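Local atomic coordinates of DegT/DnrJ/EryC1/StrS aminotransferase (Brucella abortus 2308, PDB entry 4QGR), a protein that probably catalyses pyridoxal phosphate-dependent transamination, using a bound pyridoxal-5'-phosphate cofactor. Residues D262-E265 with A266-R269; R272-N275 with E276-D280; K309-L312 with Q313-I317; E347-P350 with S351-L354; P357-P360 with Y361-E364. One frame throughout, in Å; residues are numbered along the deposited sequence.

Interaction 1: D262-E265 with A266-R269; sequences DEME and ARDR
Met264 and Arg267 meet on one side of helix 247-278, three residues apart, in a contact that belongs wholly to this long helix. The frame is backbone bonding of the i to i+4 kind. Ala266 N donates to Asp262 O, Arg267 N to Glu263 O at 2.9 Å, Asp268 N to Met264 O, and Arg269 N to Glu265 O, all with N-H...O angles close to 160°.

The apolar part is a methyl against a methylene. The Met264 chain bends at its second and third torsions, chi2 -67°, which curls CE over the Arg267 chain, 3.5 Å from Arg267 CD. The Arg267 chain, extended from CG to NE, runs past it at a slant, and its CG also rests 3.2 Å from Glu263 O.

The polar part runs through water 1. It donates to Glu263 OE1 at 2.7 Å and accepts from Arg267 NE at 2.9 Å, joining two groups whose own atoms, OE1 and NE, stay 5.2 Å apart. The second oxygen, Glu263 OE2, is taken by Tyr361 OH and by Gln17 NE2. Asp262 and Asp268 likewise turn to other partners, in salt bridges with Arg20 and Arg272.

The side chain of Arg267 comes within about 8 Å of that of Lys199, the predicted cofactor-linking lysine. Glu263 and Arg267 are buried opposite charges, and one ordered water between them probably lets each partly offset the other without a direct salt bridge.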
loop_
_atom_site.group_PDB
_atom_site.type_symbol
_atom_site.label_atom_id
_atom_site.label_comp_id
_atom_site.label_asym_id
_atom_site.label_seq_id
_atom_site.Cartn_x
_atom_site.Cartn_y
_atom_site.Cartn_z
ATOM N N ASP A 262 -11.608 25.162 -9.624
ATOM C CA ASP A 262 -12.357 25.513 -10.845
ATOM C C ASP A 262 -13.181 24.291 -11.335
ATOM O O ASP A 262 -14.340 24.410 -11.757
ATOM C CB ASP A 262 -11.397 26.008 -11.924
ATOM C CG ASP A 262 -12.100 26.505 -13.120
ATOM O OD1 ASP A 262 -12.624 27.636 -13.068
ATOM O OD2 ASP A 262 -12.111 25.808 -14.144
ATOM N N GLU A 263 -12.566 23.108 -11.269
ATOM C CA GLU A 263 -13.271 21.872 -11.577
ATOM C C GLU A 263 -14.505 21.631 -10.691
ATOM O O GLU A 263 -15.490 21.071 -11.160
ATOM C CB GLU A 263 -12.338 20.677 -11.425
ATOM C CG GLU A 263 -11.340 20.562 -12.563
ATOM C CD GLU A 263 -10.454 19.344 -12.464
ATOM O OE1 GLU A 263 -10.318 18.772 -11.346
ATOM O OE2 GLU A 263 -9.911 18.902 -13.503
ATOM N N MET A 264 -14.403 21.977 -9.403
ATOM C CA MET A 264 -15.575 21.927 -8.488
ATOM C C MET A 264 -16.692 22.885 -8.910
ATOM O O MET A 264 -17.886 22.528 -8.868
ATOM C CB MET A 264 -15.153 22.178 -7.037
ATOM C CG MET A 264 -14.409 20.981 -6.467
ATOM S SD MET A 264 -15.482 19.540 -6.291
ATOM C CE MET A 264 -14.440 18.182 -6.775
ATOM N N GLU A 265 -16.322 24.065 -9.395
ATOM C CA GLU A 265 -17.348 24.959 -9.943
ATOM C C GLU A 265 -18.028 24.309 -11.129
ATOM O O GLU A 265 -19.263 24.393 -11.280
ATOM C CB GLU A 265 -16.751 26.333 -10.305
ATOM C CG GLU A 265 -16.173 27.036 -9.080
ATOM C CD GLU A 265 -15.334 28.270 -9.423
ATOM O OE1 GLU A 265 -15.224 28.628 -10.618
ATOM O OE2 GLU A 265 -14.783 28.891 -8.483
ATOM N N ALA A 266 -17.233 23.683 -11.994
ATOM C CA ALA A 266 -17.754 23.033 -13.171
ATOM C C ALA A 266 -18.678 21.882 -12.813
ATOM O O ALA A 266 -19.748 21.747 -13.367
ATOM C CB ALA A 266 -16.612 22.530 -14.066
ATOM N N ARG A 267 -18.250 21.052 -11.871
ATOM C CA ARG A 267 -19.069 19.918 -11.442
ATOM C C ARG A 267 -20.429 20.406 -10.902
ATOM O O ARG A 267 -21.462 19.858 -11.252
ATOM C CB ARG A 267 -18.330 19.104 -10.405
ATOM C CG ARG A 267 -17.120 18.335 -10.900
ATOM C CD ARG A 267 -16.211 17.835 -9.759
ATOM N NE ARG A 267 -15.129 16.988 -10.261
ATOM C CZ ARG A 267 -15.246 15.692 -10.595
ATOM N NH1 ARG A 267 -16.377 15.036 -10.398
ATOM N NH2 ARG A 267 -14.212 15.039 -11.104
ATOM N N ASP A 268 -20.409 21.465 -10.099
ATOM C CA ASP A 268 -21.636 22.011 -9.515
ATOM C C ASP A 268 -22.572 22.458 -10.623
ATOM O O ASP A 268 -23.795 22.160 -10.610
ATOM C CB ASP A 268 -21.296 23.193 -8.594
ATOM C CG ASP A 268 -22.517 23.739 -7.879
ATOM O OD1 ASP A 268 -22.944 23.111 -6.899
ATOM O OD2 ASP A 268 -23.045 24.778 -8.333
ATOM N N ARG A 269 -22.000 23.151 -11.605
ATOM C CA ARG A 269 -22.783 23.652 -12.764
ATOM C C ARG A 269 -23.408 22.494 -13.553
ATOM O O ARG A 269 -24.583 22.496 -13.868
ATOM C CB ARG A 269 -21.908 24.529 -13.662
ATOM C CG ARG A 269 -22.466 24.768 -15.041
ATOM C CD ARG A 269 -21.498 25.618 -15.858
ATOM N NE ARG A 269 -20.182 25.004 -16.070
ATOM C CZ ARG A 269 -19.926 24.033 -16.931
ATOM N NH1 ARG A 269 -20.892 23.458 -17.631
ATOM N NH2 ARG A 269 -18.695 23.591 -17.054
HETATM O O HOH W 1 -12.239 17.382 -10.101
#

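Interaction 2: R272-N275 with E276-D280; sequences RRYN and EALKD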
loop_
_atom_site.group_PDB
_atom_site.type_symbol
_atom_site.label_atom_id
_atom_site.label_comp_id
_atom_site.label_asym_id
_atom_site.label_seq_id
_atom_site.Cartn_x
_atom_site.Cartn_y
_atom_site.Cartn_z
ATOM N N ARG A 272 -26.180 20.602 -11.485
ATOM C CA ARG A 272 -27.420 21.396 -11.394
ATOM C C ARG A 272 -28.188 21.341 -12.702
ATOM O O ARG A 272 -29.409 21.261 -12.715
ATOM C CB ARG A 272 -27.119 22.844 -10.965
ATOM C CG ARG A 272 -26.742 22.930 -9.486
ATOM C CD ARG A 272 -26.429 24.356 -9.014
ATOM N NE ARG A 272 -25.986 24.376 -7.610
ATOM C CZ ARG A 272 -26.800 24.327 -6.544
ATOM N NH1 ARG A 272 -28.119 24.236 -6.684
ATOM N NH2 ARG A 272 -26.291 24.348 -5.313
ATOM N N ARG A 273 -27.461 21.360 -13.806
ATOM C CA ARG A 273 -28.098 21.259 -15.116
ATOM C C ARG A 273 -28.768 19.883 -15.300
ATOM O O ARG A 273 -29.898 19.816 -15.815
ATOM C CB ARG A 273 -27.114 21.583 -16.239
ATOM C CG ARG A 273 -27.774 21.831 -17.587
ATOM C CD ARG A 273 -26.789 22.546 -18.496
ATOM N NE ARG A 273 -27.413 22.889 -19.772
ATOM C CZ ARG A 273 -27.363 22.163 -20.887
ATOM N NH1 ARG A 273 -26.681 21.027 -20.952
ATOM N NH2 ARG A 273 -27.980 22.612 -21.980
ATOM N N TYR A 274 -28.120 18.797 -14.892
ATOM C CA TYR A 274 -28.813 17.505 -14.919
ATOM C C TYR A 274 -30.054 17.532 -14.026
ATOM O O TYR A 274 -31.120 17.027 -14.407
ATOM C CB TYR A 274 -27.929 16.393 -14.371
ATOM C CG TYR A 274 -26.977 15.643 -15.283
ATOM C CD1 TYR A 274 -27.375 15.119 -16.533
ATOM C CD2 TYR A 274 -25.687 15.346 -14.826
ATOM C CE1 TYR A 274 -26.501 14.372 -17.303
ATOM C CE2 TYR A 274 -24.805 14.598 -15.571
ATOM C CZ TYR A 274 -25.222 14.093 -16.815
ATOM O OH TYR A 274 -24.354 13.320 -17.532
ATOM N N ASN A 275 -29.904 18.052 -12.808
ATOM C CA ASN A 275 -31.005 17.966 -11.831
ATOM C C ASN A 275 -32.251 18.687 -12.363
ATOM O O ASN A 275 -33.335 18.110 -12.340
ATOM C CB ASN A 275 -30.614 18.522 -10.454
ATOM C CG ASN A 275 -29.692 17.572 -9.671
ATOM O OD1 ASN A 275 -29.480 16.408 -10.045
ATOM N ND2 ASN A 275 -29.184 18.057 -8.555
ATOM N N GLU A 276 -32.065 19.901 -12.887
ATOM C CA GLU A 276 -33.193 20.696 -13.388
ATOM C C GLU A 276 -33.833 20.054 -14.616
ATOM O O GLU A 276 -35.036 20.110 -14.784
ATOM C CB GLU A 276 -32.768 22.150 -13.664
ATOM C CG GLU A 276 -32.447 22.896 -12.367
ATOM C CD GLU A 276 -33.617 22.891 -11.363
ATOM O OE1 GLU A 276 -34.780 23.160 -11.774
ATOM O OE2 GLU A 276 -33.391 22.603 -10.157
ATOM N N ALA A 277 -33.041 19.379 -15.448
ATOM C CA ALA A 277 -33.571 18.834 -16.693
ATOM C C ALA A 277 -34.217 17.471 -16.489
ATOM O O ALA A 277 -35.065 17.064 -17.294
ATOM C CB ALA A 277 -32.466 18.745 -17.735
ATOM N N LEU A 278 -33.813 16.754 -15.437
ATOM C CA LEU A 278 -34.223 15.348 -15.263
ATOM C C LEU A 278 -35.209 15.077 -14.139
ATOM O O LEU A 278 -35.754 13.979 -14.049
ATOM C CB LEU A 278 -32.968 14.470 -15.050
ATOM C CG LEU A 278 -32.069 14.332 -16.289
ATOM C CD1 LEU A 278 -30.762 13.660 -15.913
ATOM C CD2 LEU A 278 -32.775 13.571 -17.399
ATOM N N LYS A 279 -35.428 16.057 -13.269
ATOM C CA LYS A 279 -36.172 15.835 -12.049
ATOM C C LYS A 279 -37.605 15.321 -12.236
ATOM O O LYS A 279 -38.147 14.680 -11.329
ATOM C CB LYS A 279 -36.207 17.114 -11.198
ATOM C CG LYS A 279 -36.931 18.268 -11.822
ATOM C CD LYS A 279 -36.734 19.508 -10.961
ATOM C CE LYS A 279 -37.290 20.737 -11.665
ATOM N NZ LYS A 279 -37.061 21.947 -10.822
ATOM N N ASP A 280 -38.201 15.585 -13.384
ATOM C CA ASP A 280 -39.557 15.111 -13.647
ATOM C C ASP A 280 -39.676 13.708 -14.234
ATOM O O ASP A 280 -40.792 13.196 -14.341
ATOM C CB ASP A 280 -40.290 16.096 -14.565
ATOM C CG ASP A 280 -39.638 16.248 -15.917
ATOM O OD1 ASP A 280 -38.375 16.264 -16.054
ATOM O OD2 ASP A 280 -40.384 16.369 -16.887
#
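Tyr274 and Leu278, one helical turn apart, lie side by side and point the same way from the last turns of helix 247-278. Their meeting point is Tyr274 CD1 with Leu278 CD1 at 3.7 Å, the methyl approaching the ring at a slant. Both side chains start with CG anti to the carbonyl carbon, which sends them off in parallel. Beyond the contact, Tyr274 stacks on the ring of Tyr298 and its OH bonds to Pro357 O.

A second pair, Glu276 and Lys279, forms a salt bridge along the solvent-facing side. Lys279 NZ reaches Glu276 OE1 at 2.8 Å from the syn side, 29° out of the carboxylate plane. The ammonium gets there on a chain extended beyond CG, while Glu276 folds at its second torsion to meet it. Arg273 forms a salt bridge with Asp368 of helix 364-377.

Under these side chains the backbone bonding slackens. Glu276 N still donates almost straight to Arg272 O, at 168°, but Tyr274 O is shared: it takes Leu278 N at 2.9 Å with an angle of only 131° and, weakly, Ala277 N. The bond from Lys279 N to Asn275 O, 3.1 Å, is weak. Bent and shared bonds of this sort, with an apolar pair facing inward and an ion pair outward, are typical of the last turn of an amphipathic helix.

Interaction 3: K309-L312 with Q313-I317; sequences KAQL and QAEGI
This is a helix C-cap: Leu312 and Ile317 close helix 305-314 through a Schellman motif. Its 6→1 bond runs from Ile317 N to Leu312 O, 2.8 Å, with the donor lying above the carbonyl plane, and the inner bond from Gly316 N to Gln313 O is 2.9 Å. Gly316 is the C-prime residue, and its positive phi of 78° reverses the chain.

The reversal brings the two apolar side chains together, as is usual for this cap, with Leu312 CD2 at 3.9 Å from Ile317 CG2 and the two chains passing at a slant. Gln311 and Glu315 lie alongside each other on another side of the helix; Gln311 NE2 comes to 3.6 Å from Glu315 CG, and the amide and carboxylate planes are 35° apart.

Two waters bridge the segments. Water 2 links backbone oxygens, donating to Lys309 O and to Ile317 O, at 2.7 Å from the latter, while water 3 joins side chains, accepting from Lys309 NZ and donating to Gln313 OE1.

Leu312 packs on Val373 and Ile374 of helix 364-377 and on Leu354 of strand 353-356, and Ile317 carries the apolar surface onward to Pro357 and Met9.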
loop_
_atom_site.group_PDB
_atom_site.type_symbol
_atom_site.label_atom_id
_atom_site.label_comp_id
_atom_site.label_asym_id
_atom_site.label_seq_id
_atom_site.Cartn_x
_atom_site.Cartn_y
_atom_site.Cartn_z
ATOM N N LYS A 309 -30.227 1.910 -18.825
ATOM C CA LYS A 309 -28.788 1.764 -19.011
ATOM C C LYS A 309 -28.449 1.194 -20.410
ATOM O O LYS A 309 -27.485 1.622 -21.061
ATOM C CB LYS A 309 -28.263 0.855 -17.928
ATOM C CG LYS A 309 -26.794 0.514 -17.987
ATOM C CD LYS A 309 -26.412 -0.208 -16.713
ATOM C CE LYS A 309 -24.925 -0.242 -16.516
ATOM N NZ LYS A 309 -24.205 -0.941 -17.577
ATOM N N ALA A 310 -29.269 0.254 -20.880
ATOM C CA ALA A 310 -29.047 -0.354 -22.189
ATOM C C ALA A 310 -29.295 0.659 -23.314
ATOM O O ALA A 310 -28.596 0.658 -24.330
ATOM C CB ALA A 310 -29.989 -1.557 -22.359
ATOM N N GLN A 311 -30.356 1.452 -23.175
ATOM C CA GLN A 311 -30.661 2.455 -24.159
ATOM C C GLN A 311 -29.561 3.505 -24.169
ATOM O O GLN A 311 -29.203 4.018 -25.231
ATOM C CB GLN A 311 -32.027 3.094 -23.871
ATOM C CG GLN A 311 -32.425 4.186 -24.846
ATOM C CD GLN A 311 -32.441 3.693 -26.287
ATOM O OE1 GLN A 311 -32.741 2.540 -26.545
ATOM N NE2 GLN A 311 -32.074 4.556 -27.222
ATOM N N LEU A 312 -29.049 3.872 -22.990
ATOM C CA LEU A 312 -27.947 4.834 -22.945
ATOM C C LEU A 312 -26.715 4.268 -23.698
ATOM O O LEU A 312 -26.115 4.936 -24.557
ATOM C CB LEU A 312 -27.603 5.190 -21.498
ATOM C CG LEU A 312 -28.581 6.115 -20.763
ATOM C CD1 LEU A 312 -28.271 6.056 -19.265
ATOM C CD2 LEU A 312 -28.446 7.547 -21.229
ATOM N N GLN A 313 -26.398 3.000 -23.458
ATOM C CA GLN A 313 -25.264 2.382 -24.141
ATOM C C GLN A 313 -25.497 2.244 -25.658
ATOM O O GLN A 313 -24.561 2.438 -26.420
ATOM C CB GLN A 313 -24.904 1.024 -23.595
ATOM C CG GLN A 313 -23.491 0.679 -24.024
ATOM C CD GLN A 313 -23.076 -0.708 -23.647
ATOM O OE1 GLN A 313 -23.312 -1.149 -22.531
ATOM N NE2 GLN A 313 -22.413 -1.407 -24.574
ATOM N N ALA A 314 -26.726 1.947 -26.066
ATOM C CA ALA A 314 -27.045 1.878 -27.504
ATOM C C ALA A 314 -26.815 3.231 -28.185
ATOM O O ALA A 314 -26.502 3.283 -29.360
ATOM C CB ALA A 314 -28.471 1.392 -27.728
ATOM N N GLU A 315 -26.946 4.330 -27.430
ATOM C CA GLU A 315 -26.675 5.664 -27.945
ATOM C C GLU A 315 -25.261 6.121 -27.642
ATOM O O GLU A 315 -24.945 7.297 -27.791
ATOM C CB GLU A 315 -27.667 6.676 -27.368
ATOM C CG GLU A 315 -29.101 6.486 -27.828
ATOM C CD GLU A 315 -29.301 6.796 -29.296
ATOM O OE1 GLU A 315 -28.558 7.647 -29.859
ATOM O OE2 GLU A 315 -30.164 6.130 -29.904
ATOM N N GLY A 316 -24.379 5.200 -27.260
ATOM C CA GLY A 316 -22.966 5.548 -27.044
ATOM C C GLY A 316 -22.674 6.255 -25.735
ATOM O O GLY A 316 -21.634 6.927 -25.597
ATOM N N ILE A 317 -23.562 6.095 -24.754
ATOM C CA ILE A 317 -23.404 6.773 -23.463
ATOM C C ILE A 317 -23.090 5.720 -22.401
ATOM O O ILE A 317 -23.906 4.828 -22.169
ATOM C CB ILE A 317 -24.680 7.576 -23.102
ATOM C CG1 ILE A 317 -24.924 8.677 -24.137
ATOM C CG2 ILE A 317 -24.579 8.144 -21.700
ATOM C CD1 ILE A 317 -26.376 9.098 -24.258
HETATM O O HOH W 2 -24.874 2.922 -20.442
HETATM O O HOH W 3 -24.530 -0.276 -20.306
#

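Interaction 4: E347-P350 with S351-L354; sequences ESLP and SRIL
Ser348 O and Leu349 O each accept two hydrogen bonds where the chain passes from helix 344-348 into strand 353-356, in two overlapping type I turns with an added i to i+4 bond from Ile353 N. Leu349 O takes Ile353 N at 2.9 Å almost head-on, with a C=O...N angle of 176°, and takes Arg352 N from above the carbonyl plane at 3.0 Å. Ser348 O is gripped by both donors of one residue: Ser351 N comes from above the plane, and Ser351 OG lies in the carbonyl plane at 2.8 Å. The hydroxyl gets there because OG sits between the backbone N and the carbonyl carbon (chi1 67°), which folds it back over the turn and fixes its rotation.

Arg352 lays its side chain back along the turn. With CG likewise between N and C (chi1 62°) and the chain extended to NE, the guanidinium spans Ser348 and Leu349. One face lies over the Leu349 backbone, with CA 4.2 Å above its plane, and Leu349 CD2 comes within 3.5 Å of NH2. Arg352 NE forms a salt bridge with Glu301, tying the turn to the paired strand 298-301. Ile353 turns its CB toward residues 347-350, its CG2 3.3 Å from Leu349 O. Arg305 adds a further tie from helix 305-314, donating from NH1 to Pro350 O and Ile353 O.

Ser348 OG has its main partner in Pro344 O, one turn earlier in the helix. At the guanidinium edge it meets Arg352 NH1 in a weak bond, 2.9 Å, and water 4 sits beside the pair, accepting from Arg352 NH2 at 2.8 Å.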
loop_
_atom_site.group_PDB
_atom_site.type_symbol
_atom_site.label_atom_id
_atom_site.label_comp_id
_atom_site.label_asym_id
_atom_site.label_seq_id
_atom_site.Cartn_x
_atom_site.Cartn_y
_atom_site.Cartn_z
ATOM N N GLU A 347 -30.627 -2.562 0.365
ATOM C CA GLU A 347 -30.954 -3.735 -0.428
ATOM C C GLU A 347 -31.726 -3.423 -1.723
ATOM O O GLU A 347 -31.616 -4.168 -2.715
ATOM C CB GLU A 347 -31.740 -4.740 0.446
ATOM C CG GLU A 347 -30.840 -5.399 1.465
ATOM C CD GLU A 347 -31.536 -6.443 2.311
ATOM O OE1 GLU A 347 -32.726 -6.753 2.016
ATOM O OE2 GLU A 347 -30.906 -6.974 3.253
ATOM N N SER A 348 -32.549 -2.389 -1.695
ATOM C CA SER A 348 -33.372 -2.042 -2.849
ATOM C C SER A 348 -32.725 -1.057 -3.840
ATOM O O SER A 348 -33.039 -1.086 -5.037
ATOM C CB SER A 348 -34.714 -1.492 -2.402
ATOM O OG SER A 348 -34.525 -0.342 -1.636
ATOM N N LEU A 349 -31.823 -0.196 -3.373
ATOM C CA LEU A 349 -31.159 0.730 -4.299
ATOM C C LEU A 349 -30.495 0.116 -5.514
ATOM O O LEU A 349 -30.552 0.740 -6.586
ATOM C CB LEU A 349 -30.114 1.593 -3.572
ATOM C CG LEU A 349 -30.685 2.768 -2.837
ATOM C CD1 LEU A 349 -29.594 3.428 -2.015
ATOM C CD2 LEU A 349 -31.294 3.773 -3.837
ATOM N N PRO A 350 -29.788 -1.025 -5.360
ATOM C CA PRO A 350 -29.174 -1.666 -6.513
ATOM C C PRO A 350 -30.121 -1.983 -7.659
ATOM O O PRO A 350 -29.648 -2.145 -8.790
ATOM C CB PRO A 350 -28.574 -2.965 -5.938
ATOM C CG PRO A 350 -28.329 -2.663 -4.504
ATOM C CD PRO A 350 -29.493 -1.769 -4.130
ATOM N N SER A 351 -31.432 -2.047 -7.423
ATOM C CA SER A 351 -32.356 -2.348 -8.503
ATOM C C SER A 351 -32.775 -1.116 -9.276
ATOM O O SER A 351 -33.403 -1.254 -10.320
ATOM C CB SER A 351 -33.608 -3.078 -7.988
ATOM O OG SER A 351 -34.390 -2.229 -7.148
ATOM N N ARG A 352 -32.453 0.078 -8.769
ATOM C CA ARG A 352 -32.930 1.299 -9.400
ATOM C C ARG A 352 -31.906 2.423 -9.590
ATOM O O ARG A 352 -32.182 3.349 -10.332
ATOM C CB ARG A 352 -34.165 1.823 -8.662
ATOM C CG ARG A 352 -33.935 2.199 -7.214
ATOM C CD ARG A 352 -35.251 2.561 -6.455
ATOM N NE ARG A 352 -34.918 3.160 -5.139
ATOM C CZ ARG A 352 -34.957 2.538 -3.944
ATOM N NH1 ARG A 352 -35.376 1.290 -3.837
ATOM N NH2 ARG A 352 -34.626 3.187 -2.824
ATOM N N ILE A 353 -30.746 2.344 -8.949
ATOM C CA ILE A 353 -29.736 3.422 -9.045
ATOM C C ILE A 353 -28.891 3.314 -10.314
ATOM O O ILE A 353 -28.656 2.214 -10.837
ATOM C CB ILE A 353 -28.854 3.430 -7.786
ATOM C CG1 ILE A 353 -28.224 4.812 -7.561
ATOM C CG2 ILE A 353 -27.854 2.274 -7.795
ATOM C CD1 ILE A 353 -27.626 4.972 -6.179
ATOM N N LEU A 354 -28.419 4.454 -10.804
ATOM C CA LEU A 354 -27.510 4.499 -11.950
ATOM C C LEU A 354 -26.699 5.775 -11.931
ATOM O O LEU A 354 -27.235 6.826 -11.616
ATOM C CB LEU A 354 -28.326 4.417 -13.238
ATOM C CG LEU A 354 -27.496 4.295 -14.536
ATOM C CD1 LEU A 354 -26.672 3.013 -14.562
ATOM C CD2 LEU A 354 -28.397 4.385 -15.758
HETATM O O HOH W 4 -36.059 2.445 -0.489
#

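Interaction 5: P357-P360 with Y361-E364; sequences PMHP and YLSE
His359 turns its ring over the chain that follows it and accepts a hydrogen bond from Tyr361 N at ND1, 3.2 Å, with the donor 27° out of the ring plane. A chi1 of 54° tucks the imidazole over residues 361 and 362. CE1 then comes to 3.3 Å from Leu362 N, and Leu362 CB lies over one face of the ring, 4.1 Å above its plane and toward the rim.

The Leu362 side chain crosses that of His359 at about a right angle. With CG anti to the backbone N, it reaches back toward the start of the loop, where its CD1 meets Pro357 CB at 4.3 Å.

Pro360 packs on its neighbour Tyr361 by a CH-pi contact: Pro360 CB stands over the ring face, 3.9 Å from the centroid and 23° off the normal. Besides its bond to Glu263, the Tyr361 hydroxyl also bonds to Arg20.

Water 5 bridges Pro360 O and Leu362 O. Residues 359 to 362 form a type I beta turn, which brings the chain from strand 353-356 round to helix 364-377, with Ser363 as the N-cap of that helix.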
loop_
_atom_site.group_PDB
_atom_site.type_symbol
_atom_site.label_atom_id
_atom_site.label_comp_id
_atom_site.label_asym_id
_atom_site.label_seq_id
_atom_site.Cartn_x
_atom_site.Cartn_y
_atom_site.Cartn_z
ATOM N N PRO A 357 -22.390 9.926 -16.805
ATOM C CA PRO A 357 -21.142 10.619 -17.011
ATOM C C PRO A 357 -21.075 11.917 -16.205
ATOM O O PRO A 357 -22.014 12.691 -16.178
ATOM C CB PRO A 357 -21.137 10.900 -18.509
ATOM C CG PRO A 357 -21.943 9.748 -19.086
ATOM C CD PRO A 357 -23.038 9.547 -18.081
ATOM N N MET A 358 -19.989 12.109 -15.493
ATOM C CA MET A 358 -19.873 13.236 -14.593
ATOM C C MET A 358 -18.407 13.546 -14.424
ATOM O O MET A 358 -17.676 12.748 -13.895
ATOM C CB MET A 358 -20.468 12.920 -13.244
ATOM C CG MET A 358 -20.170 14.002 -12.188
ATOM S SD MET A 358 -20.506 15.752 -12.607
ATOM C CE MET A 358 -22.221 15.609 -12.676
ATOM N N HIS A 359 -17.985 14.679 -14.972
ATOM C CA HIS A 359 -16.617 15.172 -14.834
ATOM C C HIS A 359 -16.617 16.635 -15.283
ATOM O O HIS A 359 -17.597 17.092 -15.894
ATOM C CB HIS A 359 -15.630 14.316 -15.644
ATOM C CG HIS A 359 -15.980 14.148 -17.085
ATOM N ND1 HIS A 359 -15.608 15.052 -18.052
ATOM C CD2 HIS A 359 -16.719 13.212 -17.723
ATOM C CE1 HIS A 359 -16.028 14.639 -19.225
ATOM N NE2 HIS A 359 -16.713 13.529 -19.060
ATOM N N PRO A 360 -15.520 17.366 -15.024
ATOM C CA PRO A 360 -15.542 18.790 -15.316
ATOM C C PRO A 360 -15.617 19.159 -16.786
ATOM O O PRO A 360 -15.930 20.317 -17.085
ATOM C CB PRO A 360 -14.230 19.305 -14.664
ATOM C CG PRO A 360 -13.861 18.248 -13.654
ATOM C CD PRO A 360 -14.300 16.979 -14.296
ATOM N N TYR A 361 -15.302 18.214 -17.677
ATOM C CA TYR A 361 -15.147 18.462 -19.117
ATOM C C TYR A 361 -16.295 18.000 -20.000
ATOM O O TYR A 361 -16.205 17.985 -21.240
ATOM C CB TYR A 361 -13.811 17.883 -19.560
ATOM C CG TYR A 361 -12.734 18.360 -18.613
ATOM C CD1 TYR A 361 -12.156 19.599 -18.789
ATOM C CD2 TYR A 361 -12.355 17.612 -17.491
ATOM C CE1 TYR A 361 -11.236 20.094 -17.891
ATOM C CE2 TYR A 361 -11.428 18.109 -16.586
ATOM C CZ TYR A 361 -10.860 19.346 -16.812
ATOM O OH TYR A 361 -9.954 19.919 -15.947
ATOM N N LEU A 362 -17.412 17.643 -19.367
ATOM C CA LEU A 362 -18.573 17.217 -20.110
ATOM C C LEU A 362 -19.148 18.415 -20.839
ATOM O O LEU A 362 -19.470 19.430 -20.228
ATOM C CB LEU A 362 -19.605 16.632 -19.148
ATOM C CG LEU A 362 -20.815 15.933 -19.750
ATOM C CD1 LEU A 362 -20.375 14.629 -20.429
ATOM C CD2 LEU A 362 -21.866 15.681 -18.667
ATOM N N SER A 363 -19.281 18.307 -22.152
ATOM C CA SER A 363 -19.767 19.451 -22.938
ATOM C C SER A 363 -21.277 19.620 -22.815
ATOM O O SER A 363 -22.009 18.671 -22.502
ATOM C CB SER A 363 -19.396 19.262 -24.408
ATOM O OG SER A 363 -20.172 18.216 -25.006
ATOM N N GLU A 364 -21.748 20.826 -23.131
ATOM C CA GLU A 364 -23.189 21.069 -23.176
ATOM C C GLU A 364 -23.844 20.091 -24.132
ATOM O O GLU A 364 -24.853 19.489 -23.802
ATOM C CB GLU A 364 -23.509 22.477 -23.661
ATOM C CG GLU A 364 -23.431 23.561 -22.623
ATOM C CD GLU A 364 -24.249 24.784 -23.002
ATOM O OE1 GLU A 364 -25.252 24.672 -23.760
ATOM O OE2 GLU A 364 -23.869 25.871 -22.541
HETATM O O HOH W 5 -17.846 21.321 -18.878
#

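Overall arrangement
All five contacts are local and follow in series along the chain, none nesting or crossing. Interactions 1 and 2 adjoin on helix 247-278, their centres about 16 Å apart, the second at its C-terminal end. Interaction 3 closes helix 305-314, interaction 4 turns helix 344-348 into strand 353-356, and interaction 5, close behind it in the sequence, carries the chain from that strand toward helix 364-377. The later contacts fold back on the earlier ones. Tyrosine hydroxyls tie interaction 5 to interaction 1 (Tyr361 to Glu263) and to interaction 2 (Tyr274 to Pro357), and Pro357 packs on Ile317 of interaction 3. Interactions 3 and 4 meet where Lys309 and Leu312 pack on Leu354.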